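Local coordinates for 3-oxoacyl-[acyl-carrier-protein] synthase 3 (Pseudomonas aeruginosa, PDB 2X3E), which probably catalyses the first condensation of bacterial fatty acid synthesis, joining the acetyl group of acetyl-CoA to malonyl-ACP, with loss of CO2, to give 3-oxobutanoyl-ACP, at residues 221-234 against 306-320. The protein carries 1 engineered substitution. Numbering follows the deposited sequence. Where two conformers were deposited one is given.
Sequences QAVTQMSDSVRRVL and VLTGFGAGLTWGSVA
Over one face of the Phe310 ring lies Ala222, its CA 4.0 Å from the ring centroid in a CH-pi contact; a methyl is small enough to let the helix backbone come this close. Gln225 CB approaches the same ring obliquely, 3.4 Å from CD1, which CG also touches. The Gln225 chain then bends at chi2 (-90°), bringing OE1 over one face of the Trp316 indole toward its rim, 3.2 Å from CE3, the amide plane inclined 35° to the ring. Gln225 NE2 donates to Gln221 OE1 (3.1 Å), which helps orient the Gln225 amide; Gln188 also donates to Gln221 OE1. At the indole edge, Trp316 NE1 gives its proton to an in-plane water, 2.9 Å away. Trp316 CD1 lies in plane at the edge of the Arg232 guanidinium, Ser229 CA over one of its faces, offset toward the rim; Arg232 NH2 makes a salt bridge with Asp181.

Deeper in, Ser318 OG lies 2.7 Å from both Ser229 OG and Thr308 OG1; Ser229 OG also bonds Asp181, giving the buried hydroxyls partners. Beyond them Val233 CG1 meets Val306 CG1 tip to tip (3.9 Å), the branched valines packing between helix and sheet. Helix 215-237 thus covers the hairpin 304-322 of the thiolase-like fold through mixed chemistry: the valine end is buried and apolar, while hydroxyls and Asp181 should favour one particular seating of the helix, with Gly309 about 4 Å from the side chain of the predicted active-site residue His250.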
ATOM      1  N   GLN A 221       8.202 -23.840  -5.172  1.00 30.28           N
ATOM      2  CA  GLN A 221       7.670 -22.754  -5.974  1.00 28.52           C
ATOM      3  C   GLN A 221       8.505 -21.485  -5.820  1.00 25.93           C
ATOM      4  O   GLN A 221       8.787 -20.808  -6.810  1.00 24.95           O
ATOM      5  CB  GLN A 221       6.208 -22.479  -5.621  1.00 29.33           C
ATOM      6  CG  GLN A 221       5.456 -21.865  -6.779  1.00 29.83           C
ATOM      7  CD  GLN A 221       3.986 -21.657  -6.514  1.00 29.91           C
ATOM      8  OE1 GLN A 221       3.369 -20.793  -7.126  1.00 30.40           O
ATOM      9  NE2 GLN A 221       3.410 -22.454  -5.616  1.00 31.34           N
ATOM     10  N   ALA A 222       8.903 -21.168  -4.590  1.00 24.51           N
ATOM     11  CA  ALA A 222       9.737 -19.992  -4.340  1.00 22.69           C
ATOM     12  C   ALA A 222      11.015 -20.003  -5.188  1.00 21.56           C
ATOM     13  O   ALA A 222      11.378 -18.987  -5.768  1.00 19.83           O
ATOM     14  CB  ALA A 222      10.083 -19.874  -2.851  1.00 22.61           C
ATOM     15  N   VAL A 223      11.675 -21.157  -5.278  1.00 22.15           N
ATOM     16  CA  VAL A 223      12.913 -21.261  -6.056  1.00 21.82           C
ATOM     17  C   VAL A 223      12.685 -20.930  -7.530  1.00 21.65           C
ATOM     18  O   VAL A 223      13.402 -20.114  -8.110  1.00 20.67           O
ATOM     19  CB  VAL A 223      13.533 -22.669  -5.960  1.00 23.12           C
ATOM     20  CG1 VAL A 223      14.733 -22.786  -6.906  1.00 22.98           C
ATOM     21  CG2 VAL A 223      13.943 -22.980  -4.521  1.00 22.94           C
ATOM     22  N   THR A 224      11.688 -21.579  -8.123  1.00 22.70           N
ATOM     23  CA  THR A 224      11.343 -21.386  -9.537  1.00 23.19           C
ATOM     24  C   THR A 224      10.838 -19.960  -9.801  1.00 21.48           C
ATOM     25  O   THR A 224      11.218 -19.322 -10.786  1.00 20.91           O
ATOM     26  CB  THR A 224      10.261 -22.410  -9.971  1.00 24.48           C
ATOM     27  OG1 THR A 224      10.712 -23.739  -9.699  1.00 28.64           O
ATOM     28  CG2 THR A 224       9.973 -22.304 -11.448  1.00 26.39           C
ATOM     29  N   GLN A 225       9.986 -19.465  -8.909  1.00 20.96           N
ATOM     30  CA  GLN A 225       9.380 -18.140  -9.069  1.00 20.10           C
ATOM     31  C   GLN A 225      10.445 -17.048  -9.148  1.00 18.45           C
ATOM     32  O   GLN A 225      10.408 -16.194 -10.041  1.00 18.07           O
ATOM     33  CB  GLN A 225       8.422 -17.844  -7.911  1.00 20.81           C
ATOM     34  CG  GLN A 225       7.139 -18.653  -7.939  1.00 22.84           C
ATOM     35  CD  GLN A 225       6.023 -17.979  -8.712  1.00 23.42           C
ATOM     36  OE1 GLN A 225       6.260 -17.047  -9.470  1.00 25.61           O
ATOM     37  NE2 GLN A 225       4.805 -18.458  -8.529  1.00 24.49           N
ATOM     38  N   MET A 226      11.404 -17.083  -8.226  1.00 17.54           N
ATOM     39  CA  MET A 226      12.451 -16.073  -8.220  0.50 16.19           C
ATOM     40  C   MET A 226      13.437 -16.292  -9.371  1.00 16.17           C
ATOM     41  O   MET A 226      13.810 -15.330 -10.040  1.00 15.96           O
ATOM     42  CB  MET A 226      13.147 -15.997  -6.854  0.50 15.66           C
ATOM     43  CG  MET A 226      12.404 -15.084  -5.874  0.50 14.36           C
ATOM     44  SD  MET A 226      13.289 -14.797  -4.338  0.50  9.97           S
ATOM     45  CE  MET A 226      14.846 -15.546  -4.786  0.50 13.52           C
ATOM     46  N   SER A 227      13.836 -17.540  -9.626  1.00 16.43           N
ATOM     47  CA  SER A 227      14.757 -17.855 -10.728  0.50 16.58           C
ATOM     48  C   SER A 227      14.204 -17.403 -12.079  1.00 16.41           C
ATOM     49  O   SER A 227      14.898 -16.769 -12.885  1.00 15.72           O
ATOM     50  CB  SER A 227      15.027 -19.360 -10.786  0.50 17.67           C
ATOM     51  OG  SER A 227      15.569 -19.827  -9.566  0.50 19.27           O
ATOM     52  N   ASP A 228      12.942 -17.743 -12.337  1.00 16.69           N
ATOM     53  CA  ASP A 228      12.305 -17.371 -13.609  1.00 17.06           C
ATOM     54  C   ASP A 228      12.145 -15.851 -13.727  1.00 16.18           C
ATOM     55  O   ASP A 228      12.335 -15.287 -14.807  1.00 16.01           O
ATOM     56  CB  ASP A 228      10.936 -18.050 -13.759  1.00 17.91           C
ATOM     57  CG  ASP A 228      11.028 -19.573 -13.881  1.00 19.74           C
ATOM     58  OD1 ASP A 228      12.056 -20.095 -14.368  1.00 19.40           O
ATOM     59  OD2 ASP A 228      10.048 -20.259 -13.504  1.00 19.65           O
ATOM     60  N   SER A 229      11.806 -15.191 -12.618  1.00 15.58           N
ATOM     61  CA  SER A 229      11.642 -13.731 -12.606  1.00 15.30           C
ATOM     62  C   SER A 229      12.968 -13.034 -12.913  1.00 15.08           C
ATOM     63  O   SER A 229      13.014 -12.085 -13.712  1.00 15.35           O
ATOM     64  CB  SER A 229      11.072 -13.251 -11.264  1.00 15.23           C
ATOM     65  OG  SER A 229      10.903 -11.838 -11.264  1.00 15.24           O
ATOM     66  N   VAL A 230      14.048 -13.524 -12.302  1.00 15.02           N
ATOM     67  CA  VAL A 230      15.389 -13.020 -12.597  1.00 14.88           C
ATOM     68  C   VAL A 230      15.676 -13.187 -14.087  1.00 15.41           C
ATOM     69  O   VAL A 230      16.097 -12.243 -14.746  1.00 15.27           O
ATOM     70  CB  VAL A 230      16.485 -13.731 -11.760  1.00 14.79           C
ATOM     71  CG1 VAL A 230      17.881 -13.278 -12.203  1.00 14.93           C
ATOM     72  CG2 VAL A 230      16.286 -13.456 -10.275  1.00 14.85           C
ATOM     73  N   ARG A 231      15.427 -14.383 -14.622  1.00 16.46           N
ATOM     74  CA  ARG A 231      15.694 -14.634 -16.041  1.00 17.13           C
ATOM     75  C   ARG A 231      14.966 -13.648 -16.948  1.00 17.19           C
ATOM     76  O   ARG A 231      15.539 -13.166 -17.919  1.00 17.14           O
ATOM     77  CB  ARG A 231      15.318 -16.060 -16.457  1.00 18.26           C
ATOM     78  CG  ARG A 231      15.508 -16.331 -17.956  1.00 19.44           C
ATOM     79  CD  ARG A 231      16.957 -16.112 -18.397  1.00 20.31           C
ATOM     80  NE  ARG A 231      17.827 -17.154 -17.859  1.00 21.87           N
ATOM     81  CZ  ARG A 231      19.157 -17.166 -17.926  1.00 22.57           C
ATOM     82  NH1 ARG A 231      19.822 -16.169 -18.492  1.00 23.95           N
ATOM     83  NH2 ARG A 231      19.825 -18.191 -17.407  1.00 22.81           N
ATOM     84  N   ARG A 232      13.710 -13.351 -16.634  1.00 17.06           N
ATOM     85  CA  ARG A 232      12.938 -12.395 -17.433  1.00 17.64           C
ATOM     86  C   ARG A 232      13.559 -11.002 -17.440  1.00 17.50           C
ATOM     87  O   ARG A 232      13.647 -10.355 -18.490  1.00 17.59           O
ATOM     88  CB  ARG A 232      11.488 -12.345 -16.951  1.00 17.79           C
ATOM     89  CG  ARG A 232      10.751 -13.642 -17.248  1.00 18.74           C
ATOM     90  CD  ARG A 232       9.269 -13.504 -17.116  1.00 19.83           C
ATOM     91  NE  ARG A 232       8.829 -13.290 -15.738  1.00 19.63           N
ATOM     92  CZ  ARG A 232       8.671 -14.247 -14.820  1.00 19.99           C
ATOM     93  NH1 ARG A 232       8.935 -15.525 -15.094  1.00 20.03           N
ATOM     94  NH2 ARG A 232       8.247 -13.918 -13.606  1.00 19.30           N
ATOM     95  N   VAL A 233      14.008 -10.542 -16.279  1.00 17.28           N
ATOM     96  CA  VAL A 233      14.621  -9.217 -16.194  1.00 17.80           C
ATOM     97  C   VAL A 233      16.033  -9.211 -16.843  1.00 17.59           C
ATOM     98  O   VAL A 233      16.430  -8.218 -17.459  1.00 17.89           O
ATOM     99  CB  VAL A 233      14.580  -8.683 -14.733  1.00 17.57           C
ATOM    100  CG1 VAL A 233      15.738  -9.220 -13.906  1.00 17.95           C
ATOM    101  CG2 VAL A 233      14.543  -7.162 -14.713  1.00 19.99           C
ATOM    102  N   LEU A 234      16.763 -10.329 -16.746  1.00 17.24           N
ATOM    103  CA  LEU A 234      18.054 -10.474 -17.448  1.00 17.19           C
ATOM    104  C   LEU A 234      17.866 -10.330 -18.959  1.00 18.29           C
ATOM    105  O   LEU A 234      18.578  -9.558 -19.621  1.00 18.66           O
ATOM    106  CB  LEU A 234      18.714 -11.825 -17.132  1.00 17.19           C
ATOM    107  CG  LEU A 234      19.253 -12.045 -15.712  1.00 15.82           C
ATOM    108  CD1 LEU A 234      19.844 -13.446 -15.586  1.00 16.03           C
ATOM    109  CD2 LEU A 234      20.284 -10.994 -15.368  1.00 15.97           C
ATOM    110  N   VAL A 306      20.705  -7.700  -9.591  1.00 13.80           N
ATOM    111  CA  VAL A 306      19.272  -7.955  -9.608  1.00 13.28           C
ATOM    112  C   VAL A 306      18.775  -8.216  -8.185  1.00 13.47           C
ATOM    113  O   VAL A 306      19.383  -8.981  -7.423  1.00 13.70           O
ATOM    114  CB  VAL A 306      18.915  -9.139 -10.524  1.00 13.83           C
ATOM    115  CG1 VAL A 306      17.433  -9.524 -10.387  1.00 12.48           C
ATOM    116  CG2 VAL A 306      19.242  -8.786 -11.972  1.00 13.36           C
ATOM    117  N   LEU A 307      17.687  -7.537  -7.838  1.00 13.16           N
ATOM    118  CA  LEU A 307      16.970  -7.775  -6.604  1.00 13.76           C
ATOM    119  C   LEU A 307      15.739  -8.574  -6.991  1.00 13.85           C
ATOM    120  O   LEU A 307      15.091  -8.267  -7.987  1.00 14.42           O
ATOM    121  CB  LEU A 307      16.549  -6.459  -5.948  1.00 13.90           C
ATOM    122  CG  LEU A 307      17.601  -5.355  -5.869  1.00 14.39           C
ATOM    123  CD1 LEU A 307      17.015  -4.101  -5.207  1.00 14.96           C
ATOM    124  CD2 LEU A 307      18.833  -5.826  -5.120  1.00 14.40           C
ATOM    125  N   THR A 308      15.406  -9.588  -6.210  1.00 14.29           N
ATOM    126  CA  THR A 308      14.268 -10.431  -6.546  1.00 14.23           C
ATOM    127  C   THR A 308      13.515 -10.910  -5.307  1.00 14.06           C
ATOM    128  O   THR A 308      14.116 -11.203  -4.269  1.00 14.34           O
ATOM    129  CB  THR A 308      14.712 -11.621  -7.423  1.00 14.52           C
ATOM    130  OG1 THR A 308      13.560 -12.350  -7.875  1.00 14.69           O
ATOM    131  CG2 THR A 308      15.647 -12.542  -6.662  1.00 14.91           C
ATOM    132  N   GLY A 309      12.189 -10.974  -5.428  1.00 13.81           N
ATOM    133  CA  GLY A 309      11.330 -11.417  -4.342  1.00 13.44           C
ATOM    134  C   GLY A 309      10.219 -12.345  -4.792  1.00 13.34           C
ATOM    135  O   GLY A 309       9.815 -12.334  -5.949  1.00 13.04           O
ATOM    136  N   PHE A 310       9.745 -13.166  -3.859  1.00 14.01           N
ATOM    137  CA  PHE A 310       8.542 -13.985  -4.031  1.00 13.86           C
ATOM    138  C   PHE A 310       7.906 -14.104  -2.649  1.00 14.10           C
ATOM    139  O   PHE A 310       8.617 -14.243  -1.661  1.00 14.54           O
ATOM    140  CB  PHE A 310       8.879 -15.380  -4.585  1.00 14.68           C
ATOM    141  CG  PHE A 310       7.796 -16.402  -4.346  1.00 16.06           C
ATOM    142  CD1 PHE A 310       6.732 -16.528  -5.226  1.00 17.82           C
ATOM    143  CD2 PHE A 310       7.830 -17.215  -3.223  1.00 16.92           C
ATOM    144  CE1 PHE A 310       5.721 -17.458  -4.999  1.00 17.96           C
ATOM    145  CE2 PHE A 310       6.829 -18.149  -2.989  1.00 18.21           C
ATOM    146  CZ  PHE A 310       5.769 -18.267  -3.884  1.00 18.64           C
ATOM    147  N   GLY A 311       6.582 -14.047  -2.567  1.00 13.91           N
ATOM    148  CA  GLY A 311       5.919 -14.180  -1.273  1.00 14.64           C
ATOM    149  C   GLY A 311       4.410 -14.262  -1.332  1.00 14.49           C
ATOM    150  O   GLY A 311       3.826 -14.551  -2.381  1.00 14.10           O
ATOM    151  N   ALA A 312       3.790 -13.998  -0.188  1.00 14.55           N
ATOM    152  CA  ALA A 312       2.356 -14.119  -0.026  1.00 15.01           C
ATOM    153  C   ALA A 312       1.612 -13.276  -1.058  1.00 14.34           C
ATOM    154  O   ALA A 312       2.095 -12.212  -1.472  1.00 14.03           O
ATOM    155  CB  ALA A 312       1.947 -13.719   1.392  1.00 15.35           C
ATOM    156  N   GLY A 313       0.436 -13.764  -1.459  1.00 14.18           N
ATOM    157  CA  GLY A 313      -0.392 -13.110  -2.468  1.00 13.84           C
ATOM    158  C   GLY A 313      -1.073 -14.103  -3.403  1.00 14.00           C
ATOM    159  O   GLY A 313      -2.295 -14.106  -3.499  1.00 13.99           O
ATOM    160  N   LEU A 314      -0.316 -14.930  -4.127  1.00 13.80           N
ATOM    161  CA  LEU A 314       1.141 -14.889  -4.202  1.00 13.65           C
ATOM    162  C   LEU A 314       1.603 -13.677  -5.007  1.00 13.40           C
ATOM    163  O   LEU A 314       0.857 -13.161  -5.845  1.00 14.17           O
ATOM    164  CB  LEU A 314       1.676 -16.159  -4.878  1.00 13.76           C
ATOM    165  CG  LEU A 314       1.339 -17.487  -4.196  1.00 14.24           C
ATOM    166  CD1 LEU A 314       1.877 -18.675  -5.000  1.00 13.53           C
ATOM    167  CD2 LEU A 314       1.874 -17.514  -2.778  1.00 14.47           C
ATOM    168  N   THR A 315       2.832 -13.247  -4.744  1.00 13.14           N
ATOM    169  CA  THR A 315       3.479 -12.149  -5.457  1.00 12.82           C
ATOM    170  C   THR A 315       4.911 -12.525  -5.805  1.00 12.63           C
ATOM    171  O   THR A 315       5.518 -13.370  -5.152  1.00 12.41           O
ATOM    172  CB  THR A 315       3.548 -10.868  -4.596  1.00 12.70           C
ATOM    173  OG1 THR A 315       4.103 -11.178  -3.305  1.00 12.84           O
ATOM    174  CG2 THR A 315       2.170 -10.250  -4.439  1.00 12.83           C
ATOM    175  N   TRP A 316       5.447 -11.878  -6.836  1.00 12.97           N
ATOM    176  CA  TRP A 316       6.856 -12.000  -7.175  1.00 12.85           C
ATOM    177  C   TRP A 316       7.282 -10.800  -7.995  1.00 12.90           C
ATOM    178  O   TRP A 316       6.445 -10.048  -8.523  1.00 12.95           O
ATOM    179  CB  TRP A 316       7.113 -13.275  -7.982  1.00 13.36           C
ATOM    180  CG  TRP A 316       6.401 -13.270  -9.296  1.00 13.50           C
ATOM    181  CD1 TRP A 316       6.790 -12.642 -10.439  1.00 13.90           C
ATOM    182  CD2 TRP A 316       5.145 -13.892  -9.584  1.00 14.91           C
ATOM    183  NE1 TRP A 316       5.851 -12.837 -11.431  1.00 15.61           N
ATOM    184  CE2 TRP A 316       4.833 -13.604 -10.929  1.00 15.50           C
ATOM    185  CE3 TRP A 316       4.252 -14.664  -8.832  1.00 15.40           C
ATOM    186  CZ2 TRP A 316       3.666 -14.073 -11.543  1.00 17.00           C
ATOM    187  CZ3 TRP A 316       3.092 -15.124  -9.443  1.00 16.01           C
ATOM    188  CH2 TRP A 316       2.812 -14.833 -10.782  1.00 16.57           C
ATOM    189  N   GLY A 317       8.589 -10.634  -8.123  1.00 13.03           N
ATOM    190  CA  GLY A 317       9.135  -9.630  -9.023  1.00 13.19           C
ATOM    191  C   GLY A 317      10.629  -9.467  -8.888  1.00 13.15           C
ATOM    192  O   GLY A 317      11.229  -9.930  -7.913  1.00 13.34           O
ATOM    193  N   SER A 318      11.228  -8.825  -9.882  1.00 13.29           N
ATOM    194  CA  SER A 318      12.646  -8.514  -9.841  1.00 13.27           C
ATOM    195  C   SER A 318      12.904  -7.145 -10.462  1.00 13.30           C
ATOM    196  O   SER A 318      12.082  -6.627 -11.220  1.00 13.78           O
ATOM    197  CB  SER A 318      13.457  -9.574 -10.589  1.00 13.63           C
ATOM    198  OG  SER A 318      13.132 -10.877 -10.145  1.00 14.47           O
ATOM    199  N   VAL A 319      14.055  -6.577 -10.113  1.00 13.30           N
ATOM    200  CA  VAL A 319      14.514  -5.286 -10.631  0.50 13.56           C
ATOM    201  C   VAL A 319      16.001  -5.382 -10.933  1.00 13.73           C
ATOM    202  O   VAL A 319      16.753  -5.922 -10.120  1.00 13.74           O
ATOM    203  CB  VAL A 319      14.337  -4.164  -9.593  0.50 13.65           C
ATOM    204  CG1 VAL A 319      14.556  -2.797 -10.244  0.50 13.62           C
ATOM    205  CG2 VAL A 319      12.967  -4.240  -8.940  0.50 14.12           C
ATOM    206  N   ALA A 320      16.423  -4.863 -12.084  1.00 14.46           N
ATOM    207  CA  ALA A 320      17.839  -4.806 -12.444  1.00 14.68           C
ATOM    208  C   ALA A 320      18.346  -3.384 -12.255  1.00 14.94           C
ATOM    209  O   ALA A 320      17.639  -2.430 -12.560  1.00 15.40           O
ATOM    210  CB  ALA A 320      18.040  -5.233 -13.891  1.00 15.22           C
TER
HETATM  211  O   HOH W   1       5.841 -11.600 -14.036  1.00  9.45           O